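Local structure of 1-deoxy-D-xylulose 5-phosphate reductoisomerase (Moraxella catarrhalis, 4ZQG) at residues 21-33 / 281-295. The protein catalyses the NADPH-dependent rearrangement and reduction of 1-deoxy-D-xylulose 5-phosphate to 2-C-methyl-D-erythritol 4-phosphate in the MEP pathway of isoprenoid synthesis. Numbering follows the deposited sequence.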
ATOM      1  N   SER A  21      11.233  12.814  18.057  1.00 50.57           N
ATOM      2  CA  SER A  21      10.216  11.838  17.719  1.00 49.90           C
ATOM      3  C   SER A  21      10.600  10.450  18.141  1.00 49.54           C
ATOM      4  O   SER A  21       9.748   9.699  18.594  1.00 49.28           O
ATOM      5  CB  SER A  21       9.937  11.810  16.230  1.00 50.80           C
ATOM      6  OG  SER A  21       9.313  13.003  15.804  1.00 51.33           O
ATOM      7  N   THR A  22      11.881  10.101  17.967  1.00 48.96           N
ATOM      8  CA  THR A  22      12.398   8.783  18.364  1.00 47.92           C
ATOM      9  C   THR A  22      12.169   8.630  19.847  1.00 48.14           C
ATOM     10  O   THR A  22      11.561   7.664  20.324  1.00 48.34           O
ATOM     11  CB  THR A  22      13.884   8.671  18.004  1.00 47.73           C
ATOM     12  OG1 THR A  22      14.047   9.002  16.621  1.00 47.88           O
ATOM     13  CG2 THR A  22      14.428   7.313  18.232  1.00 47.75           C
ATOM     14  N   LEU A  23      12.607   9.620  20.588  1.00 48.11           N
ATOM     15  CA  LEU A  23      12.517   9.534  22.042  1.00 49.16           C
ATOM     16  C   LEU A  23      11.092   9.485  22.465  1.00 49.51           C
ATOM     17  O   LEU A  23      10.767   8.812  23.451  1.00 50.84           O
ATOM     18  CB  LEU A  23      13.297  10.681  22.747  1.00 49.08           C
ATOM     19  CG  LEU A  23      14.813  10.488  22.538  1.00 48.68           C
ATOM     20  CD1 LEU A  23      15.678  11.649  22.973  1.00 48.83           C
ATOM     21  CD2 LEU A  23      15.246   9.188  23.176  1.00 48.75           C
ATOM     22  N   ALA A  24      10.209  10.157  21.721  1.00 49.68           N
ATOM     23  CA  ALA A  24       8.782  10.151  22.113  1.00 49.51           C
ATOM     24  C   ALA A  24       8.212   8.751  22.043  1.00 50.61           C
ATOM     25  O   ALA A  24       7.351   8.383  22.850  1.00 53.15           O
ATOM     26  CB  ALA A  24       7.981  11.147  21.317  1.00 48.58           C
ATOM     27  N   ILE A  25       8.756   7.941  21.134  1.00 50.84           N
ATOM     28  CA  ILE A  25       8.379   6.564  21.022  1.00 50.66           C
ATOM     29  C   ILE A  25       9.004   5.731  22.138  1.00 50.41           C
ATOM     30  O   ILE A  25       8.336   4.904  22.725  1.00 49.80           O
ATOM     31  CB  ILE A  25       8.796   6.019  19.650  1.00 51.88           C
ATOM     32  CG1 ILE A  25       8.006   6.705  18.520  1.00 52.22           C
ATOM     33  CG2 ILE A  25       8.588   4.509  19.584  1.00 52.67           C
ATOM     34  CD1 ILE A  25       8.598   6.471  17.117  1.00 51.56           C
ATOM     35  N   ILE A  26      10.285   5.947  22.437  1.00 51.04           N
ATOM     36  CA  ILE A  26      10.940   5.231  23.535  1.00 51.48           C
ATOM     37  C   ILE A  26      10.163   5.392  24.865  1.00 51.69           C
ATOM     38  O   ILE A  26      10.002   4.428  25.625  1.00 51.48           O
ATOM     39  CB  ILE A  26      12.367   5.708  23.781  1.00 52.99           C
ATOM     40  CG1 ILE A  26      13.249   5.621  22.530  1.00 53.14           C
ATOM     41  CG2 ILE A  26      12.972   4.888  24.898  1.00 54.91           C
ATOM     42  CD1 ILE A  26      13.182   4.295  21.867  1.00 53.57           C
ATOM     43  N   ARG A  27       9.654   6.596  25.129  1.00 51.01           N
ATOM     44  CA  ARG A  27       8.943   6.828  26.362  1.00 51.81           C
ATOM     45  C   ARG A  27       7.628   6.113  26.423  1.00 52.34           C
ATOM     46  O   ARG A  27       7.012   6.019  27.467  1.00 51.81           O
ATOM     47  CB  ARG A  27       8.665   8.307  26.543  1.00 52.52           C
ATOM     48  CG  ARG A  27       9.906   9.112  26.744  1.00 53.14           C
ATOM     49  CD  ARG A  27       9.599  10.577  26.940  1.00 54.26           C
ATOM     50  NE  ARG A  27      10.870  11.291  26.947  1.00 54.34           N
ATOM     51  CZ  ARG A  27      11.316  12.090  25.990  1.00 53.94           C
ATOM     52  NH1 ARG A  27      12.513  12.625  26.136  1.00 53.96           N
ATOM     53  NH2 ARG A  27      10.589  12.361  24.896  1.00 55.03           N
ATOM     54  N   GLN A  28       7.145   5.653  25.282  1.00 54.15           N
ATOM     55  CA  GLN A  28       5.911   4.917  25.267  1.00 54.90           C
ATOM     56  C   GLN A  28       6.172   3.442  25.404  1.00 56.53           C
ATOM     57  O   GLN A  28       5.233   2.669  25.669  1.00 56.96           O
ATOM     58  CB  GLN A  28       5.177   5.196  23.988  1.00 55.43           C
ATOM     59  CG  GLN A  28       4.755   6.640  23.823  1.00 54.87           C
ATOM     60  CD  GLN A  28       4.094   6.818  22.484  1.00 55.99           C
ATOM     61  OE1 GLN A  28       2.994   6.245  22.232  1.00 57.80           O
ATOM     62  NE2 GLN A  28       4.767   7.544  21.580  1.00 54.36           N
ATOM     63  N   HIS A  29       7.442   3.053  25.254  1.00 57.80           N
ATOM     64  CA  HIS A  29       7.818   1.650  25.201  1.00 59.69           C
ATOM     65  C   HIS A  29       9.010   1.406  26.091  1.00 63.93           C
ATOM     66  O   HIS A  29      10.094   1.088  25.602  1.00 64.39           O
ATOM     67  CB  HIS A  29       8.127   1.281  23.751  1.00 57.35           C
ATOM     68  CG  HIS A  29       6.919   1.318  22.881  1.00 55.33           C
ATOM     69  ND1 HIS A  29       5.938   0.362  22.951  1.00 55.66           N
ATOM     70  CD2 HIS A  29       6.493   2.232  21.986  1.00 53.68           C
ATOM     71  CE1 HIS A  29       4.961   0.682  22.132  1.00 54.83           C
ATOM     72  NE2 HIS A  29       5.281   1.810  21.530  1.00 54.13           N
ATOM     73  N   PRO A  30       8.811   1.528  27.415  1.00 70.03           N
ATOM     74  CA  PRO A  30       9.944   1.628  28.347  1.00 71.87           C
ATOM     75  C   PRO A  30      10.759   0.362  28.386  1.00 72.95           C
ATOM     76  O   PRO A  30      11.968   0.438  28.316  1.00 77.83           O
ATOM     77  CB  PRO A  30       9.275   1.890  29.706  1.00 71.95           C
ATOM     78  CG  PRO A  30       7.826   2.147  29.423  1.00 72.80           C
ATOM     79  CD  PRO A  30       7.529   1.437  28.138  1.00 72.57           C
ATOM     80  N   ASN A  31      10.125  -0.796  28.459  1.00 74.90           N
ATOM     81  CA  ASN A  31      10.896  -2.028  28.642  1.00 80.83           C
ATOM     82  C   ASN A  31      11.052  -2.833  27.382  1.00 79.16           C
ATOM     83  O   ASN A  31      10.971  -4.059  27.398  1.00 79.81           O
ATOM     84  CB  ASN A  31      10.273  -2.911  29.742  1.00 87.56           C
ATOM     85  CG  ASN A  31      10.388  -2.296  31.128  1.00 87.92           C
ATOM     86  OD1 ASN A  31       9.455  -2.393  31.914  1.00 96.94           O
ATOM     87  ND2 ASN A  31      11.527  -1.660  31.431  1.00 86.68           N
ATOM     88  N   ARG A  32      11.274  -2.125  26.290  1.00 77.54           N
ATOM     89  CA  ARG A  32      11.496  -2.716  24.989  1.00 75.47           C
ATOM     90  C   ARG A  32      12.884  -2.310  24.471  1.00 71.62           C
ATOM     91  O   ARG A  32      13.583  -3.097  23.840  1.00 72.19           O
ATOM     92  CB  ARG A  32      10.373  -2.219  24.055  1.00 77.69           C
ATOM     93  CG  ARG A  32      10.079  -3.074  22.840  1.00 78.03           C
ATOM     94  CD  ARG A  32       8.721  -2.734  22.237  1.00 81.16           C
ATOM     95  NE  ARG A  32       8.024  -3.932  21.765  1.00 83.11           N
ATOM     96  CZ  ARG A  32       8.376  -4.643  20.690  1.00 88.24           C
ATOM     97  NH1 ARG A  32       9.427  -4.292  19.943  1.00 88.79           N
ATOM     98  NH2 ARG A  32       7.676  -5.725  20.356  1.00 90.95           N
ATOM     99  N   TYR A  33      13.259  -1.068  24.746  1.00 69.32           N
ATOM    100  CA  TYR A  33      14.451  -0.449  24.225  1.00 68.79           C
ATOM    101  C   TYR A  33      15.279   0.050  25.387  1.00 67.77           C
ATOM    102  O   TYR A  33      14.730   0.500  26.359  1.00 70.39           O
ATOM    103  CB  TYR A  33      14.042   0.720  23.326  1.00 70.05           C
ATOM    104  CG  TYR A  33      13.166   0.258  22.178  1.00 71.09           C
ATOM    105  CD1 TYR A  33      13.702  -0.553  21.184  1.00 72.48           C
ATOM    106  CD2 TYR A  33      11.823   0.596  22.099  1.00 70.52           C
ATOM    107  CE1 TYR A  33      12.937  -1.016  20.131  1.00 74.36           C
ATOM    108  CE2 TYR A  33      11.032   0.128  21.050  1.00 74.58           C
ATOM    109  CZ  TYR A  33      11.603  -0.682  20.057  1.00 75.79           C
ATOM    110  OH  TYR A  33      10.882  -1.194  18.994  1.00 72.58           O
ATOM    111  N   LYS A 281       6.795   9.955  13.648  1.00 48.87           N
ATOM    112  CA  LYS A 281       6.731   8.819  14.569  1.00 49.04           C
ATOM    113  C   LYS A 281       6.263   7.536  13.901  1.00 47.07           C
ATOM    114  O   LYS A 281       6.662   6.455  14.314  1.00 45.65           O
ATOM    115  CB  LYS A 281       5.858   9.116  15.775  1.00 51.08           C
ATOM    116  CG  LYS A 281       6.456  10.137  16.708  1.00 52.27           C
ATOM    117  CD  LYS A 281       5.708  10.268  18.039  1.00 53.24           C
ATOM    118  CE  LYS A 281       4.306  10.802  17.858  1.00 53.80           C
ATOM    119  NZ  LYS A 281       4.306  12.220  17.411  1.00 54.49           N
ATOM    120  N   THR A 282       5.460   7.654  12.840  1.00 46.20           N
ATOM    121  CA  THR A 282       4.995   6.465  12.129  1.00 45.37           C
ATOM    122  C   THR A 282       6.165   5.700  11.522  1.00 44.76           C
ATOM    123  O   THR A 282       6.380   4.547  11.859  1.00 44.86           O
ATOM    124  CB  THR A 282       3.890   6.799  11.124  1.00 45.52           C
ATOM    125  OG1 THR A 282       2.647   7.000  11.809  1.00 45.18           O
ATOM    126  CG2 THR A 282       3.708   5.699  10.177  1.00 45.77           C
ATOM    127  N   PRO A 283       6.939   6.318  10.626  1.00 44.54           N
ATOM    128  CA  PRO A 283       8.079   5.589  10.063  1.00 44.44           C
ATOM    129  C   PRO A 283       9.147   5.207  11.062  1.00 45.13           C
ATOM    130  O   PRO A 283       9.795   4.169  10.908  1.00 44.99           O
ATOM    131  CB  PRO A 283       8.660   6.558   9.059  1.00 44.40           C
ATOM    132  CG  PRO A 283       8.021   7.863   9.343  1.00 44.42           C
ATOM    133  CD  PRO A 283       6.692   7.566   9.917  1.00 44.47           C
ATOM    134  N   ILE A 284       9.345   6.017  12.101  1.00 45.53           N
ATOM    135  CA  ILE A 284      10.374   5.678  13.086  1.00 45.47           C
ATOM    136  C   ILE A 284       9.886   4.434  13.799  1.00 45.65           C
ATOM    137  O   ILE A 284      10.610   3.487  13.958  1.00 45.68           O
ATOM    138  CB  ILE A 284      10.647   6.849  14.064  1.00 45.92           C
ATOM    139  CG1 ILE A 284      11.234   8.016  13.290  1.00 45.56           C
ATOM    140  CG2 ILE A 284      11.664   6.464  15.161  1.00 46.13           C
ATOM    141  CD1 ILE A 284      11.211   9.294  14.066  1.00 46.14           C
ATOM    142  N   ALA A 285       8.633   4.445  14.219  1.00 46.13           N
ATOM    143  CA  ALA A 285       8.067   3.325  14.933  1.00 46.89           C
ATOM    144  C   ALA A 285       8.149   2.032  14.125  1.00 48.85           C
ATOM    145  O   ALA A 285       8.507   0.990  14.658  1.00 49.86           O
ATOM    146  CB  ALA A 285       6.623   3.639  15.271  1.00 46.75           C
ATOM    147  N   HIS A 286       7.796   2.116  12.838  1.00 50.18           N
ATOM    148  CA  HIS A 286       7.892   1.002  11.914  1.00 51.94           C
ATOM    149  C   HIS A 286       9.315   0.481  11.839  1.00 51.48           C
ATOM    150  O   HIS A 286       9.555  -0.725  11.900  1.00 51.70           O
ATOM    151  CB  HIS A 286       7.483   1.414  10.492  1.00 52.98           C
ATOM    152  CG  HIS A 286       7.843   0.386   9.465  1.00 54.80           C
ATOM    153  ND1 HIS A 286       8.990   0.459   8.699  1.00 55.12           N
ATOM    154  CD2 HIS A 286       7.220  -0.758   9.099  1.00 55.33           C
ATOM    155  CE1 HIS A 286       9.075  -0.609   7.932  1.00 54.94           C
ATOM    156  NE2 HIS A 286       8.006  -1.354   8.146  1.00 55.86           N
ATOM    157  N   ALA A 287      10.260   1.402  11.695  1.00 50.14           N
ATOM    158  CA  ALA A 287      11.629   1.002  11.564  1.00 50.57           C
ATOM    159  C   ALA A 287      12.204   0.430  12.872  1.00 51.43           C
ATOM    160  O   ALA A 287      12.975  -0.524  12.821  1.00 51.24           O
ATOM    161  CB  ALA A 287      12.437   2.171  11.083  1.00 51.47           C
ATOM    162  N   LEU A 288      11.818   0.990  14.031  1.00 52.17           N
ATOM    163  CA  LEU A 288      12.259   0.477  15.315  1.00 53.28           C
ATOM    164  C   LEU A 288      11.791  -0.927  15.587  1.00 55.41           C
ATOM    165  O   LEU A 288      12.550  -1.765  16.066  1.00 59.37           O
ATOM    166  CB  LEU A 288      11.764   1.333  16.457  1.00 54.26           C
ATOM    167  CG  LEU A 288      12.626   2.553  16.785  1.00 55.12           C
ATOM    168  CD1 LEU A 288      11.896   3.409  17.793  1.00 54.39           C
ATOM    169  CD2 LEU A 288      13.973   2.137  17.335  1.00 56.79           C
ATOM    170  N   ALA A 289      10.526  -1.205  15.335  1.00 55.93           N
ATOM    171  CA  ALA A 289      10.008  -2.486  15.745  1.00 55.41           C
ATOM    172  C   ALA A 289      10.169  -3.555  14.686  1.00 56.23           C
ATOM    173  O   ALA A 289       9.978  -4.713  14.987  1.00 56.90           O
ATOM    174  CB  ALA A 289       8.579  -2.351  16.144  1.00 55.67           C
ATOM    175  N   TYR A 290      10.545  -3.179  13.463  1.00 56.17           N
ATOM    176  CA  TYR A 290      10.578  -4.117  12.341  1.00 57.06           C
ATOM    177  C   TYR A 290      11.298  -5.408  12.729  1.00 58.69           C
ATOM    178  O   TYR A 290      12.323  -5.348  13.412  1.00 56.35           O
ATOM    179  CB  TYR A 290      11.269  -3.461  11.152  1.00 57.29           C
ATOM    180  CG  TYR A 290      11.280  -4.307   9.924  1.00 58.29           C
ATOM    181  CD1 TYR A 290      10.373  -4.085   8.902  1.00 58.08           C
ATOM    182  CD2 TYR A 290      12.218  -5.339   9.765  1.00 58.28           C
ATOM    183  CE1 TYR A 290      10.387  -4.890   7.767  1.00 59.12           C
ATOM    184  CE2 TYR A 290      12.235  -6.120   8.631  1.00 58.25           C
ATOM    185  CZ  TYR A 290      11.315  -5.889   7.639  1.00 59.10           C
ATOM    186  OH  TYR A 290      11.306  -6.679   6.512  1.00 63.85           O
ATOM    187  N   PRO A 291      10.791  -6.587  12.334  1.00 59.68           N
ATOM    188  CA  PRO A 291       9.623  -6.794  11.495  1.00 60.18           C
ATOM    189  C   PRO A 291       8.269  -6.771  12.239  1.00 60.59           C
ATOM    190  O   PRO A 291       7.216  -7.004  11.640  1.00 60.56           O
ATOM    191  CB  PRO A 291       9.877  -8.194  10.970  1.00 59.69           C
ATOM    192  CG  PRO A 291      10.460  -8.881  12.162  1.00 60.75           C
ATOM    193  CD  PRO A 291      11.304  -7.867  12.853  1.00 59.93           C
ATOM    194  N   GLU A 292       8.298  -6.529  13.536  1.00 60.26           N
ATOM    195  CA  GLU A 292       7.072  -6.320  14.274  1.00 60.47           C
ATOM    196  C   GLU A 292       6.554  -4.879  14.120  1.00 57.41           C
ATOM    197  O   GLU A 292       7.160  -4.051  13.428  1.00 54.27           O
ATOM    198  CB  GLU A 292       7.304  -6.629  15.730  1.00 62.70           C
ATOM    199  CG  GLU A 292       7.698  -8.053  16.026  1.00 65.52           C
ATOM    200  CD  GLU A 292       7.678  -8.300  17.528  1.00 69.68           C
ATOM    201  OE1 GLU A 292       8.110  -7.423  18.307  1.00 74.47           O
ATOM    202  OE2 GLU A 292       7.205  -9.365  17.951  1.00 75.38           O
ATOM    203  N   ARG A 293       5.407  -4.607  14.741  1.00 55.23           N
ATOM    204  CA  ARG A 293       4.877  -3.261  14.789  1.00 55.19           C
ATOM    205  C   ARG A 293       4.401  -2.945  16.185  1.00 54.32           C
ATOM    206  O   ARG A 293       4.061  -3.844  16.949  1.00 55.49           O
ATOM    207  CB  ARG A 293       3.715  -3.097  13.813  1.00 55.13           C
ATOM    208  CG  ARG A 293       4.056  -3.434  12.363  1.00 54.46           C
ATOM    209  CD  ARG A 293       3.335  -2.492  11.447  1.00 53.55           C
ATOM    210  NE  ARG A 293       3.576  -2.762  10.038  1.00 54.17           N
ATOM    211  CZ  ARG A 293       3.601  -1.836   9.084  1.00 53.04           C
ATOM    212  NH1 ARG A 293       3.433  -0.540   9.363  1.00 53.84           N
ATOM    213  NH2 ARG A 293       3.819  -2.193   7.853  1.00 51.53           N
ATOM    214  N   ILE A 294       4.358  -1.656  16.483  1.00 52.38           N
ATOM    215  CA  ILE A 294       4.063  -1.139  17.818  1.00 52.06           C
ATOM    216  C   ILE A 294       3.314   0.169  17.680  1.00 51.78           C
ATOM    217  O   ILE A 294       3.446   0.851  16.664  1.00 50.12           O
ATOM    218  CB  ILE A 294       5.353  -0.859  18.597  1.00 51.92           C
ATOM    219  CG1 ILE A 294       6.263   0.062  17.782  1.00 51.62           C
ATOM    220  CG2 ILE A 294       6.072  -2.161  18.893  1.00 52.16           C
ATOM    221  CD1 ILE A 294       7.425   0.616  18.527  1.00 52.18           C
ATOM    222  N   LYS A 295       2.527   0.520  18.688  1.00 53.09           N
ATOM    223  CA  LYS A 295       1.882   1.833  18.721  1.00 53.97           C
ATOM    224  C   LYS A 295       2.933   2.939  18.631  1.00 52.74           C
ATOM    225  O   LYS A 295       3.986   2.817  19.201  1.00 52.14           O
ATOM    226  CB  LYS A 295       1.061   1.985  19.984  1.00 56.18           C
ATOM    227  CG  LYS A 295      -0.205   1.166  19.941  1.00 60.14           C
ATOM    228  CD  LYS A 295      -0.956   1.101  21.256  1.00 64.41           C
ATOM    229  CE  LYS A 295      -2.456   0.971  21.059  1.00 68.52           C
ATOM    230  NZ  LYS A 295      -3.161   1.136  22.367  1.00 75.46           N
TER
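I25 on helix 21-26 faces A285 on helix 281-289 where the two axes approach to 9.3 Å at a crossing angle of -60°. The I25 side chain is a knob in the hole formed by K281, I284, A285 and L288. Its CD1 reaches the floor, 3.4 Å from K281 O, a carbonyl already engaged by A285 N. With CG2 anti to the backbone N, I25 turns that second branch instead to L288 CD1 and, at 4.2 Å, to I294 CD1. At the S21 end, the methylene CG of K281 lies against S21 CB, while its NZ turns to D279 in a salt bridge. Helix 17-26 is the first helix of the Rossmann-type nucleotide-binding domain, following strand 7-12; the contact thus joins this domain to the helix that follows, in sequence, the last residue of the fosmidomycin pocket, and the side chain of S21 is about 6 Å from the bound NAD. Farther along, I294 meets two flat groups with different branches: its CD1 makes a CH-pi contact over one face of the H29 ring, 4.1 Å from the centroid, and its CG2 sits over the centre of the R32 guanidinium. H29 NE2 donates to K295 O (2.8 Å, 162°), nearly within the ring plane. R32 NH2 meets E292 OE1 on the syn side at 2.7 Å, the guanidinium and carboxylate planes turned 42° apart; E292 OE2 bonds S179 of the second subunit. Y33 OH forms a weak bond to L288 O.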